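Local coordinates for protein sialidase B (PDB 4XJW) that cleaves the alpha-glycosidic linkages of terminal sialic acids in oligosaccharides, glycoproteins and glycolipids, acting as an intramolecular trans-sialidase, at residues Phe59-Phe64 with Val153-Lys158; Asp80-Ile85 with Asn141-Asp146; Lys300-Ala305 with Met423-Asn428; Ser463-Phe468 with Ile480-Gly485. The protein carries 1 engineered substitution. All blocks are in the same frame, centred on the assembly; numbering follows the deposited sequence.

Interaction 1. Residues Phe59-Phe64 with Val153-Lys158; sequences FKNNYF and VNREGK. With PO4 (phosphate ion), chain D.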
loop_
_atom_site.group_PDB
_atom_site.type_symbol
_atom_site.label_atom_id
_atom_site.label_comp_id
_atom_site.label_asym_id
_atom_site.label_seq_id
_atom_site.Cartn_x
_atom_site.Cartn_y
_atom_site.Cartn_z
ATOM N N PHE A 59 -0.388 -44.170 -4.001
ATOM C CA PHE A 59 -0.397 -43.032 -4.926
ATOM C C PHE A 59 -0.810 -41.726 -4.250
ATOM O O PHE A 59 -1.492 -40.894 -4.863
ATOM C CB PHE A 59 -1.311 -43.323 -6.123
ATOM C CG PHE A 59 -0.819 -44.445 -6.995
ATOM C CD1 PHE A 59 0.044 -44.189 -8.050
ATOM C CD2 PHE A 59 -1.202 -45.757 -6.744
ATOM C CE1 PHE A 59 0.513 -45.221 -8.855
ATOM C CE2 PHE A 59 -0.744 -46.792 -7.545
ATOM C CZ PHE A 59 0.115 -46.526 -8.600
ATOM N N LYS A 60 -0.395 -41.539 -2.999
ATOM C CA LYS A 60 -0.867 -40.397 -2.227
ATOM C C LYS A 60 -0.338 -39.068 -2.757
ATOM O O LYS A 60 -0.886 -38.021 -2.429
ATOM C CB LYS A 60 -0.549 -40.552 -0.740
ATOM C CG LYS A 60 0.875 -40.225 -0.372
ATOM C CD LYS A 60 1.059 -40.308 1.133
ATOM C CE LYS A 60 2.361 -39.653 1.551
ATOM N NZ LYS A 60 3.467 -40.008 0.628
ATOM N N ASN A 61 0.718 -39.106 -3.568
ATOM C CA ASN A 61 1.269 -37.883 -4.150
ATOM C C ASN A 61 0.865 -37.680 -5.603
ATOM O O ASN A 61 1.586 -37.060 -6.385
ATOM C CB ASN A 61 2.794 -37.858 -3.995
ATOM C CG ASN A 61 3.221 -37.842 -2.550
ATOM O OD1 ASN A 61 2.468 -37.403 -1.675
ATOM N ND2 ASN A 61 4.431 -38.333 -2.282
ATOM N N ASN A 62 -0.293 -38.222 -5.964
ATOM C CA ASN A 62 -0.843 -38.025 -7.286
ATOM C C ASN A 62 -2.166 -37.296 -7.162
ATOM O O ASN A 62 -3.223 -37.929 -7.067
ATOM C CB ASN A 62 -1.080 -39.364 -7.992
ATOM C CG ASN A 62 0.184 -39.956 -8.579
ATOM O OD1 ASN A 62 1.283 -39.775 -8.053
ATOM N ND2 ASN A 62 0.029 -40.682 -9.689
ATOM N N TYR A 63 -2.117 -35.963 -7.149
ATOM C CA TYR A 63 -3.339 -35.174 -7.040
ATOM C C TYR A 63 -3.160 -33.729 -7.452
ATOM O O TYR A 63 -2.042 -33.208 -7.498
ATOM C CB TYR A 63 -3.924 -35.220 -5.623
ATOM C CG TYR A 63 -3.081 -34.554 -4.557
ATOM C CD1 TYR A 63 -2.122 -35.275 -3.861
ATOM C CD2 TYR A 63 -3.261 -33.212 -4.226
ATOM C CE1 TYR A 63 -1.365 -34.689 -2.885
ATOM C CE2 TYR A 63 -2.489 -32.614 -3.236
ATOM C CZ TYR A 63 -1.545 -33.362 -2.570
ATOM O OH TYR A 63 -0.767 -32.793 -1.587
ATOM N N PHE A 64 -4.298 -33.114 -7.757
ATOM C CA PHE A 64 -4.423 -31.683 -7.961
ATOM C C PHE A 64 -5.333 -31.147 -6.874
ATOM O O PHE A 64 -6.340 -31.769 -6.527
ATOM C CB PHE A 64 -5.046 -31.403 -9.316
ATOM C CG PHE A 64 -5.512 -29.977 -9.486
ATOM C CD1 PHE A 64 -4.590 -28.946 -9.579
ATOM C CD2 PHE A 64 -6.866 -29.675 -9.562
ATOM C CE1 PHE A 64 -5.006 -27.633 -9.747
ATOM C CE2 PHE A 64 -7.295 -28.362 -9.725
ATOM C CZ PHE A 64 -6.362 -27.344 -9.807
ATOM N N VAL A 153 -9.205 -33.490 -0.068
ATOM C CA VAL A 153 -8.513 -34.276 -1.093
ATOM C C VAL A 153 -8.487 -35.728 -0.624
ATOM O O VAL A 153 -8.126 -36.005 0.525
ATOM C CB VAL A 153 -7.057 -33.792 -1.328
ATOM C CG1 VAL A 153 -6.378 -34.625 -2.398
ATOM C CG2 VAL A 153 -7.036 -32.327 -1.731
ATOM N N ASN A 154 -8.891 -36.648 -1.496
ATOM C CA ASN A 154 -8.894 -38.068 -1.147
ATOM C C ASN A 154 -7.547 -38.704 -1.473
ATOM O O ASN A 154 -7.199 -38.869 -2.642
ATOM C CB ASN A 154 -10.035 -38.788 -1.878
ATOM C CG ASN A 154 -10.186 -40.242 -1.455
ATOM O OD1 ASN A 154 -9.204 -40.933 -1.216
ATOM N ND2 ASN A 154 -11.423 -40.706 -1.359
ATOM N N ARG A 155 -6.806 -39.072 -0.433
ATOM C CA ARG A 155 -5.497 -39.702 -0.601
ATOM C C ARG A 155 -5.492 -41.051 0.112
ATOM O O ARG A 155 -5.780 -41.124 1.304
ATOM C CB ARG A 155 -4.394 -38.789 -0.054
ATOM C CG ARG A 155 -4.464 -37.355 -0.588
ATOM C CD ARG A 155 -3.482 -36.444 0.144
ATOM N NE ARG A 155 -2.088 -36.706 -0.227
ATOM C CZ ARG A 155 -1.036 -36.298 0.471
ATOM N NH1 ARG A 155 -1.200 -35.618 1.596
ATOM N NH2 ARG A 155 0.193 -36.573 0.045
ATOM N N GLU A 156 -5.186 -42.112 -0.634
ATOM C CA GLU A 156 -5.223 -43.481 -0.110
ATOM C C GLU A 156 -6.564 -43.807 0.559
ATOM O O GLU A 156 -6.623 -44.512 1.569
ATOM C CB GLU A 156 -4.038 -43.746 0.826
ATOM C CG GLU A 156 -2.684 -43.474 0.168
ATOM C CD GLU A 156 -1.518 -44.070 0.934
ATOM O OE1 GLU A 156 -1.362 -43.743 2.130
ATOM O OE2 GLU A 156 -0.759 -44.867 0.337
ATOM N N GLY A 157 -7.642 -43.277 -0.015
ATOM C CA GLY A 157 -8.979 -43.554 0.481
ATOM C C GLY A 157 -9.373 -42.773 1.720
ATOM O O GLY A 157 -10.412 -43.050 2.322
ATOM N N LYS A 158 -8.559 -41.800 2.115
ATOM C CA LYS A 158 -8.889 -40.999 3.291
ATOM C C LYS A 158 -8.910 -39.496 3.006
ATOM O O LYS A 158 -8.263 -39.029 2.066
ATOM C CB LYS A 158 -7.968 -41.352 4.452
ATOM C CG LYS A 158 -7.989 -42.855 4.746
ATOM C CD LYS A 158 -7.058 -43.262 5.852
ATOM C CE LYS A 158 -6.828 -44.766 5.814
ATOM N NZ LYS A 158 -6.226 -45.164 4.505
HETATM P P PO4 D . 2.006 -33.947 1.765
HETATM O O1 PO4 D . 1.188 -34.625 2.832
HETATM O O2 PO4 D . 2.345 -34.931 0.661
HETATM O O3 PO4 D . 1.176 -32.810 1.196
HETATM O O4 PO4 D . 3.269 -33.403 2.383
HETATM O O HOH W 1 1.081 -43.438 -1.255
#
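A small anion site, occupied by a phosphate probably taken from the crystallisation liquor, is built round Arg155 where it meets Lys60, Asn61 and Tyr63. The guanidinium is held at its edge. Arg155 NE donates to Lys60 O at 2.8 Å and Arg155 NH2 reaches the same oxygen at 3.1 Å, a side-on grip in which both nitrogens approach from one face of the peptide carbonyl. A bend at chi3 (72°) in an otherwise extended chain turns the group edge-on to that carbonyl. The far edge of the guanidinium serves the phosphate: Arg155 NH1 points almost straight at phosphate O1 over 2.9 Å, and Arg155 NH2 bonds phosphate O2 over 2.8 Å. A weak bond from Arg155 NH2 to Asn61 OD1, 3.0 Å, adds a third protein contact. Arginine suits the place because its several N-H groups in one plane can serve backbone and anion together; Arg79 also bonds the phosphate. The segments belong to the N-terminal lectin-like (concanavalin-type) domain. Here the type I turn Phe59-Asn62 leads into strand 63-69, and the type I' turn Arg155-Lys158 closes the little hairpin of strands 153-155 and 158-160. Tyr63 lies over one face of the guanidinium, its CE1 3.4 Å from Arg155 NE, but the planes are 55° apart and do not stack. Its hydroxyl is taken up by Glu77 and Arg79. The methyl CG1 of Val153 makes an off-centre CH-pi contact, 4.3 Å from the Tyr63 ring centroid. Beside the arginine, Lys60 CB rests on Glu156 CG, while Glu156 OE2 accepts from Gly58 N and from a water that Lys60 N also bonds.

Interaction 2. Residues Asp80-Ile85 with Asn141-Asp146; sequences DAQKGI and NINGID
The carboxylate oxygen OD2 of Asp80 is gripped from opposite faces of its plane, by Asn143 N at 2.7 Å and by Lys83 NZ at 2.6 Å. The first bond is nearly straight, 167°; the second is a salt bridge within the turn. Both donors stand well out of the carboxylate plane, and two N-H partners of this kind would be expected to favour the charged form. Lys83 NZ also donates to Asn141 O, 3.0 Å away and nearly along the C=O axis, so one ammonium ties the aspartate to the facing loop. Asp80 ends strand 74-80, and with Gly84 and Ile85 it forms a G1 bulge in the hairpin to strand 85-91 of the lectin-like domain. Its other oxygen, OD1, accepts from Lys83 N in an Asx motif, while Gly84 supplies the positive phi that the bulge needs. The opposing loop makes a type II turn, Ile142-Ile145, with Gly144 at its positive-phi corner. Asn143, CG anti to the backbone N (chi1 -171°), reaches across so that ND2 bonds Gln82 OE1 at 3.1 Å from above the carbonyl plane. That oxygen also accepts from Asn62 ND2, which bonds Asn143 O as well.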
loop_
_atom_site.group_PDB
_atom_site.type_symbol
_atom_site.label_atom_id
_atom_site.label_comp_id
_atom_site.label_asym_id
_atom_site.label_seq_id
_atom_site.Cartn_x
_atom_site.Cartn_y
_atom_site.Cartn_z
ATOM N N ASP A 80 2.402 -35.516 -9.485
ATOM C CA ASP A 80 2.356 -36.827 -10.129
ATOM C C ASP A 80 3.703 -37.491 -9.873
ATOM O O ASP A 80 4.723 -37.062 -10.413
ATOM C CB ASP A 80 2.105 -36.680 -11.633
ATOM C CG ASP A 80 1.906 -38.018 -12.345
ATOM O OD1 ASP A 80 2.705 -38.949 -12.120
ATOM O OD2 ASP A 80 0.955 -38.125 -13.147
ATOM N N ALA A 81 3.704 -38.526 -9.039
ATOM C CA ALA A 81 4.943 -39.162 -8.602
ATOM C C ALA A 81 5.638 -39.900 -9.736
ATOM O O ALA A 81 6.862 -40.000 -9.758
ATOM C CB ALA A 81 4.673 -40.104 -7.453
ATOM N N GLN A 82 4.853 -40.428 -10.667
ATOM C CA GLN A 82 5.411 -41.188 -11.780
ATOM C C GLN A 82 6.045 -40.276 -12.828
ATOM O O GLN A 82 6.910 -40.703 -13.590
ATOM C CB GLN A 82 4.347 -42.080 -12.420
ATOM C CG GLN A 82 4.000 -43.320 -11.590
ATOM C CD GLN A 82 3.125 -43.002 -10.386
ATOM O OE1 GLN A 82 2.032 -42.459 -10.528
ATOM N NE2 GLN A 82 3.601 -43.345 -9.201
ATOM N N LYS A 83 5.601 -39.021 -12.871
ATOM C CA LYS A 83 6.216 -38.029 -13.746
ATOM C C LYS A 83 7.302 -37.251 -13.002
ATOM O O LYS A 83 8.064 -36.496 -13.610
ATOM C CB LYS A 83 5.164 -37.067 -14.304
ATOM C CG LYS A 83 4.067 -37.729 -15.143
ATOM C CD LYS A 83 2.976 -36.722 -15.529
ATOM C CE LYS A 83 1.875 -37.357 -16.378
ATOM N NZ LYS A 83 1.227 -38.540 -15.723
ATOM N N GLY A 84 7.384 -37.448 -11.688
ATOM C CA GLY A 84 8.351 -36.740 -10.869
ATOM C C GLY A 84 8.068 -35.251 -10.778
ATOM O O GLY A 84 8.987 -34.432 -10.680
ATOM N N ILE A 85 6.786 -34.900 -10.818
ATOM C CA ILE A 85 6.371 -33.503 -10.781
ATOM C C ILE A 85 5.662 -33.189 -9.473
ATOM O O ILE A 85 4.731 -33.894 -9.070
ATOM C CB ILE A 85 5.433 -33.171 -11.951
ATOM C CG1 ILE A 85 6.194 -33.210 -13.273
ATOM C CG2 ILE A 85 4.799 -31.778 -11.758
ATOM C CD1 ILE A 85 5.313 -33.155 -14.505
ATOM N N ASN A 141 -4.319 -35.250 -16.516
ATOM C CA ASN A 141 -3.409 -36.325 -16.887
ATOM C C ASN A 141 -2.542 -36.808 -15.731
ATOM O O ASN A 141 -1.515 -37.457 -15.937
ATOM C CB ASN A 141 -2.544 -35.929 -18.087
ATOM C CG ASN A 141 -1.947 -37.135 -18.798
ATOM O OD1 ASN A 141 -2.600 -38.173 -18.939
ATOM N ND2 ASN A 141 -0.701 -37.008 -19.235
ATOM N N ILE A 142 -2.955 -36.497 -14.507
ATOM C CA ILE A 142 -2.286 -37.072 -13.348
ATOM C C ILE A 142 -2.556 -38.583 -13.332
ATOM O O ILE A 142 -3.703 -39.020 -13.445
ATOM C CB ILE A 142 -2.720 -36.388 -12.039
ATOM C CG1 ILE A 142 -2.214 -34.943 -12.012
ATOM C CG2 ILE A 142 -2.212 -37.147 -10.831
ATOM C CD1 ILE A 142 -2.925 -34.054 -11.009
ATOM N N ASN A 143 -1.491 -39.374 -13.236
ATOM C CA ASN A 143 -1.608 -40.825 -13.370
ATOM C C ASN A 143 -2.588 -41.444 -12.383
ATOM O O ASN A 143 -2.436 -41.298 -11.170
ATOM C CB ASN A 143 -0.240 -41.490 -13.225
ATOM C CG ASN A 143 -0.277 -42.974 -13.568
ATOM O OD1 ASN A 143 -0.991 -43.393 -14.485
ATOM N ND2 ASN A 143 0.477 -43.774 -12.826
ATOM N N GLY A 144 -3.607 -42.112 -12.912
ATOM C CA GLY A 144 -4.538 -42.849 -12.076
ATOM C C GLY A 144 -5.590 -42.051 -11.328
ATOM O O GLY A 144 -6.179 -42.560 -10.379
ATOM N N ILE A 145 -5.832 -40.807 -11.737
ATOM C CA ILE A 145 -6.912 -40.029 -11.136
ATOM C C ILE A 145 -8.221 -40.820 -11.183
ATOM O O ILE A 145 -8.579 -41.372 -12.227
ATOM C CB ILE A 145 -7.092 -38.650 -11.820
ATOM C CG1 ILE A 145 -6.154 -37.618 -11.190
ATOM C CG2 ILE A 145 -8.518 -38.160 -11.675
ATOM C CD1 ILE A 145 -6.278 -36.245 -11.816
ATOM N N ASP A 146 -8.899 -40.907 -10.041
ATOM C CA ASP A 146 -10.157 -41.641 -9.940
ATOM C C ASP A 146 -11.166 -40.995 -8.994
ATOM O O ASP A 146 -12.231 -41.556 -8.739
ATOM C CB ASP A 146 -9.907 -43.107 -9.535
ATOM C CG ASP A 146 -9.176 -43.253 -8.199
ATOM O OD1 ASP A 146 -9.236 -42.348 -7.339
ATOM O OD2 ASP A 146 -8.537 -44.313 -8.000
#

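Interaction 3. Residues Lys300-Ala305 with Met423-Asn428; sequences KTILLA and MTTSQN
Strands 301-305 and 423-426 run antiparallel, 157° between their directions and 4.7 Å apart at closest, with Thr301 opposite Ser426 and Leu303 opposite Thr424 as hydrogen-bonded pairs. The shortest of the four backbone bonds is Thr424 N to Leu303 O, 2.8 Å; Leu303 N returns one to Thr424 O. Ile302-Thr425 lies between them and Leu304-Met423 just beyond, both non-hydrogen-bonded pairs with their side chains on the other face of the sheet. There Met423 reaches both aliphatic neighbours. Its chi3 of -32°, off the staggered values, swings CE over Ile302 until Met423 CE and Ile302 CG2 are 3.4 Å apart, tighter than usual van der Waals contact, while Met423 CB lies beside Leu304 CD1 at 3.6 Å. A flexible, unbranched thioether can bend to fit beside the branched side chains of Ile302 and Leu304. On the opposite face Leu303 CB lies 4.0 Å from Thr424 CG2, and Leu303 faces strand 237-244 of the catalytic beta-propeller. The hydroxyls of Thr424 and Ser426 turn to Glu434 and Ser432. Thr424 opens the Asp-box repeat 424-435; Ser426 lies within it, and its OG takes the N-H of Asn428 in an ST turn. The extended Lys300 runs alongside Gln427, its CE 3.5 Å from Gln427 NE2, and a water joins Lys300 NZ to Thr425 OG1. Backbone bonds thus serve both ends of the pair; beside Ile302 and Leu304 they are joined by close apolar fit, whereas the lysine ammonium at the far end has a water as a polar partner.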
loop_
_atom_site.group_PDB
_atom_site.type_symbol
_atom_site.label_atom_id
_atom_site.label_comp_id
_atom_site.label_asym_id
_atom_site.label_seq_id
_atom_site.Cartn_x
_atom_site.Cartn_y
_atom_site.Cartn_z
ATOM N N LYS A 300 -6.313 25.955 -2.766
ATOM C CA LYS A 300 -5.414 24.940 -3.305
ATOM C C LYS A 300 -5.443 23.656 -2.473
ATOM O O LYS A 300 -5.719 23.665 -1.273
ATOM C CB LYS A 300 -3.970 25.454 -3.379
ATOM C CG LYS A 300 -3.741 26.599 -4.365
ATOM C CD LYS A 300 -2.269 26.984 -4.414
ATOM C CE LYS A 300 -2.033 28.174 -5.340
ATOM N NZ LYS A 300 -0.615 28.630 -5.311
ATOM N N THR A 301 -5.181 22.538 -3.134
ATOM C CA THR A 301 -4.933 21.296 -2.425
ATOM C C THR A 301 -3.429 21.209 -2.286
ATOM O O THR A 301 -2.692 21.517 -3.231
ATOM C CB THR A 301 -5.456 20.083 -3.216
ATOM O OG1 THR A 301 -6.847 20.265 -3.497
ATOM C CG2 THR A 301 -5.278 18.805 -2.424
ATOM N N ILE A 302 -2.971 20.813 -1.105
ATOM C CA ILE A 302 -1.548 20.745 -0.820
ATOM C C ILE A 302 -1.136 19.321 -0.456
ATOM O O ILE A 302 -1.752 18.686 0.397
ATOM C CB ILE A 302 -1.181 21.724 0.295
ATOM C CG1 ILE A 302 -1.494 23.154 -0.158
ATOM C CG2 ILE A 302 0.271 21.553 0.700
ATOM C CD1 ILE A 302 -1.280 24.197 0.917
ATOM N N LEU A 303 -0.099 18.814 -1.117
ATOM C CA LEU A 303 0.388 17.464 -0.842
ATOM C C LEU A 303 1.852 17.507 -0.436
ATOM O O LEU A 303 2.675 18.143 -1.102
ATOM C CB LEU A 303 0.163 16.553 -2.069
ATOM C CG LEU A 303 0.602 15.078 -2.008
ATOM C CD1 LEU A 303 -0.252 14.224 -2.934
ATOM C CD2 LEU A 303 2.060 14.908 -2.406
ATOM N N LEU A 304 2.167 16.847 0.671
ATOM C CA LEU A 304 3.551 16.725 1.108
ATOM C C LEU A 304 4.015 15.270 0.965
ATOM O O LEU A 304 3.201 14.349 0.995
ATOM C CB LEU A 304 3.719 17.208 2.558
ATOM C CG LEU A 304 3.995 18.695 2.790
ATOM C CD1 LEU A 304 2.902 19.574 2.214
ATOM C CD2 LEU A 304 4.171 18.964 4.278
ATOM N N ALA A 305 5.320 15.067 0.800
ATOM C CA ALA A 305 5.917 13.724 0.820
ATOM C C ALA A 305 7.378 13.799 1.237
ATOM O O ALA A 305 8.004 14.844 1.106
ATOM C CB ALA A 305 5.790 13.040 -0.552
ATOM N N MET A 423 6.820 19.759 -0.905
ATOM C CA MET A 423 5.399 20.046 -1.043
ATOM C C MET A 423 5.073 20.331 -2.500
ATOM O O MET A 423 5.911 20.857 -3.235
ATOM C CB MET A 423 5.009 21.232 -0.160
ATOM C CG MET A 423 5.499 22.566 -0.636
ATOM S SD MET A 423 4.725 23.926 0.263
ATOM C CE MET A 423 3.133 23.301 0.617
ATOM N N THR A 424 3.872 19.944 -2.926
ATOM C CA THR A 424 3.350 20.373 -4.207
ATOM C C THR A 424 1.930 20.852 -3.969
ATOM O O THR A 424 1.336 20.555 -2.920
ATOM C CB THR A 424 3.396 19.252 -5.282
ATOM O OG1 THR A 424 2.886 19.776 -6.517
ATOM C CG2 THR A 424 2.563 18.035 -4.869
ATOM N N THR A 425 1.409 21.618 -4.919
ATOM C CA THR A 425 0.052 22.135 -4.823
ATOM C C THR A 425 -0.698 21.850 -6.107
ATOM O O THR A 425 -0.101 21.639 -7.158
ATOM C CB THR A 425 0.009 23.654 -4.576
ATOM O OG1 THR A 425 0.484 24.343 -5.738
ATOM C CG2 THR A 425 0.852 24.050 -3.361
ATOM N N SER A 426 -2.019 21.848 -6.013
ATOM C CA SER A 426 -2.860 21.723 -7.187
ATOM C C SER A 426 -3.900 22.821 -7.141
ATOM O O SER A 426 -4.515 23.060 -6.100
ATOM C CB SER A 426 -3.563 20.371 -7.236
ATOM O OG SER A 426 -4.512 20.375 -8.296
ATOM N N GLN A 427 -4.100 23.476 -8.276
ATOM C CA GLN A 427 -5.085 24.539 -8.379
ATOM C C GLN A 427 -6.376 24.019 -8.999
ATOM O O GLN A 427 -7.337 24.773 -9.171
ATOM C CB GLN A 427 -4.519 25.694 -9.207
ATOM C CG GLN A 427 -3.477 26.523 -8.461
ATOM C CD GLN A 427 -2.266 26.854 -9.313
ATOM O OE1 GLN A 427 -2.260 26.617 -10.522
ATOM N NE2 GLN A 427 -1.227 27.397 -8.684
ATOM N N ASN A 428 -6.402 22.731 -9.342
ATOM C CA ASN A 428 -7.582 22.146 -9.982
ATOM C C ASN A 428 -8.035 20.852 -9.300
ATOM O O ASN A 428 -8.483 19.901 -9.961
ATOM C CB ASN A 428 -7.328 21.927 -11.476
ATOM C CG ASN A 428 -6.025 21.211 -11.738
ATOM O OD1 ASN A 428 -5.535 20.484 -10.874
ATOM N ND2 ASN A 428 -5.445 21.417 -12.921
HETATM O O HOH W 2 1.380 26.768 -5.424
#

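Interaction 4. Residues Ser463-Phe468 with Ile480-Gly485; sequences SNRLIF and ISDDSG
Ile480, Leu466 and Arg465 carry the contact across the hairpin of strands 466-472 and 475-481, in a blade of the catalytic beta-propeller, where the second strand runs into the Asp-box repeat 479-490. Leu466 and Ser481 are a hydrogen-bonded pair, Leu466 N to Ser481 O at 2.8 Å and Ser481 N back to Leu466 O at 3.0 Å. On the opposite face of the sheet Ile480 lies beside Ile467, CG1 to CG1 4.1 Å, and its other branch goes under the arginine: Ile480 CG2 sits over one face of the guanidinium, 3.3 Å from Arg465 NE. Arg465 thus has an apolar floor and a charged edge. Its chain leaves the backbone trans to N at chi1 (173°) and turns at chi3, which brings it back to Asp482: Arg465 NE meets Asp482 OD1 at 2.9 Å and Arg465 NH2 meets Asp482 OD2 at 3.0 Å. Each oxygen offers its syn lone pair and the two planes are only 11° apart, a nearly flat side-on salt bridge that would help fix the guanidinium's rotation. Arg465 NH1 forms a salt bridge with Glu535 and a bond to Ser533 O, both in the BNR repeat 528-539. Leucine suits its place because Leu466 CD1 reaches towards the Asp-box turn, 4.3 Å from Gly485 N. Gly485, at positive phi, fits the tight turn, and Ser481 OG accepts its N-H as well as that of Asp483, the latter an ST turn. A water bridges the two segments, donating to Asn464 O and accepting from Ser484 N.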
loop_
_atom_site.group_PDB
_atom_site.type_symbol
_atom_site.label_atom_id
_atom_site.label_comp_id
_atom_site.label_asym_id
_atom_site.label_seq_id
_atom_site.Cartn_x
_atom_site.Cartn_y
_atom_site.Cartn_z
ATOM N N SER A 463 -10.091 28.894 11.285
ATOM C CA SER A 463 -8.991 29.721 10.799
ATOM C C SER A 463 -8.444 29.108 9.522
ATOM O O SER A 463 -8.905 28.050 9.092
ATOM C CB SER A 463 -7.882 29.822 11.837
ATOM O OG SER A 463 -7.173 28.602 11.918
ATOM N N ASN A 464 -7.466 29.775 8.914
ATOM C CA ASN A 464 -6.833 29.280 7.697
ATOM C C ASN A 464 -5.597 28.431 7.980
ATOM O O ASN A 464 -4.819 28.125 7.073
ATOM C CB ASN A 464 -6.481 30.443 6.763
ATOM C CG ASN A 464 -7.711 31.078 6.145
ATOM O OD1 ASN A 464 -7.855 32.311 6.128
ATOM N ND2 ASN A 464 -8.613 30.246 5.637
ATOM N N ARG A 465 -5.422 28.047 9.238
ATOM C CA ARG A 465 -4.236 27.308 9.647
ATOM C C ARG A 465 -4.199 25.901 9.057
ATOM O O ARG A 465 -5.193 25.173 9.093
ATOM C CB ARG A 465 -4.142 27.239 11.175
ATOM C CG ARG A 465 -3.014 26.342 11.677
ATOM C CD ARG A 465 -2.640 26.662 13.099
ATOM N NE ARG A 465 -1.882 27.909 13.173
ATOM C CZ ARG A 465 -1.217 28.312 14.251
ATOM N NH1 ARG A 465 -1.220 27.567 15.343
ATOM N NH2 ARG A 465 -0.544 29.454 14.231
ATOM N N LEU A 466 -3.038 25.535 8.520
ATOM C CA LEU A 466 -2.762 24.172 8.076
ATOM C C LEU A 466 -1.708 23.518 8.954
ATOM O O LEU A 466 -0.706 24.145 9.313
ATOM C CB LEU A 466 -2.242 24.184 6.649
ATOM C CG LEU A 466 -3.115 24.973 5.687
ATOM C CD1 LEU A 466 -2.397 25.071 4.360
ATOM C CD2 LEU A 466 -4.486 24.309 5.531
ATOM N N ILE A 467 -1.927 22.255 9.303
ATOM C CA ILE A 467 -0.946 21.515 10.096
ATOM C C ILE A 467 -0.660 20.154 9.482
ATOM O O ILE A 467 -1.586 19.390 9.176
ATOM C CB ILE A 467 -1.405 21.297 11.547
ATOM C CG1 ILE A 467 -1.779 22.622 12.212
ATOM C CG2 ILE A 467 -0.293 20.575 12.360
ATOM C CD1 ILE A 467 -2.114 22.474 13.692
ATOM N N PHE A 468 0.624 19.837 9.343
ATOM C CA PHE A 468 1.045 18.491 8.952
ATOM C C PHE A 468 1.880 17.890 10.061
ATOM O O PHE A 468 2.878 18.481 10.472
ATOM C CB PHE A 468 1.876 18.531 7.674
ATOM C CG PHE A 468 1.059 18.672 6.417
ATOM C CD1 PHE A 468 0.501 17.551 5.811
ATOM C CD2 PHE A 468 0.867 19.917 5.843
ATOM C CE1 PHE A 468 -0.244 17.667 4.658
ATOM C CE2 PHE A 468 0.127 20.051 4.671
ATOM C CZ PHE A 468 -0.425 18.917 4.081
ATOM N N ILE A 480 3.424 23.849 10.762
ATOM C CA ILE A 480 2.282 24.747 10.724
ATOM C C ILE A 480 2.496 25.850 9.701
ATOM O O ILE A 480 3.565 26.473 9.667
ATOM C CB ILE A 480 2.045 25.364 12.112
ATOM C CG1 ILE A 480 1.813 24.271 13.154
ATOM C CG2 ILE A 480 0.846 26.310 12.099
ATOM C CD1 ILE A 480 1.653 24.802 14.574
ATOM N N SER A 481 1.482 26.082 8.863
ATOM C CA SER A 481 1.462 27.224 7.944
ATOM C C SER A 481 0.151 27.974 8.046
ATOM O O SER A 481 -0.928 27.371 8.028
ATOM C CB SER A 481 1.672 26.786 6.491
ATOM O OG SER A 481 1.519 27.902 5.614
ATOM N N ASP A 482 0.248 29.294 8.121
ATOM C CA ASP A 482 -0.926 30.145 8.132
ATOM C C ASP A 482 -1.061 30.918 6.821
ATOM O O ASP A 482 -1.932 31.779 6.686
ATOM C CB ASP A 482 -0.851 31.111 9.321
ATOM C CG ASP A 482 -0.944 30.400 10.656
ATOM O OD1 ASP A 482 -1.754 29.465 10.771
ATOM O OD2 ASP A 482 -0.207 30.778 11.591
ATOM N N ASP A 483 -0.203 30.605 5.855
ATOM C CA ASP A 483 -0.242 31.276 4.558
ATOM C C ASP A 483 -0.192 30.325 3.358
ATOM O O ASP A 483 0.607 30.523 2.442
ATOM C CB ASP A 483 0.884 32.317 4.451
ATOM C CG ASP A 483 2.265 31.714 4.641
ATOM O OD1 ASP A 483 2.367 30.476 4.808
ATOM O OD2 ASP A 483 3.254 32.478 4.595
ATOM N N SER A 484 -1.048 29.307 3.363
ATOM C CA SER A 484 -1.220 28.440 2.198
ATOM C C SER A 484 0.043 27.647 1.867
ATOM O O SER A 484 0.253 27.242 0.727
ATOM C CB SER A 484 -1.673 29.265 0.974
ATOM O OG SER A 484 -2.754 30.130 1.291
ATOM N N GLY A 485 0.887 27.435 2.868
ATOM C CA GLY A 485 2.091 26.644 2.686
ATOM C C GLY A 485 3.276 27.434 2.156
ATOM O O GLY A 485 4.310 26.856 1.810
HETATM O O HOH W 3 -3.442 29.060 4.677
#

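Overall arrangement
From the N terminus, interaction 1 opens at 59-64, and interaction 2 opens at 80-85 and closes at 141-146 before interaction 1 closes at 153-158, so the second lies wholly within the first. Their centres are 10 Å apart and they touch through Asn62, binding turns at one edge of the lectin-like domain. Interactions 3 and 4 follow in series in the catalytic propeller, far across the chain's centre from the first two. Interaction 3 closes a loop of more than a hundred residues between strands 301-308 and 420-426; interaction 4 closes a short hairpin. These two, centres 13 Å apart, belong to one sheet and meet where Ile302 and Met423 pack against Leu466 and Gly485.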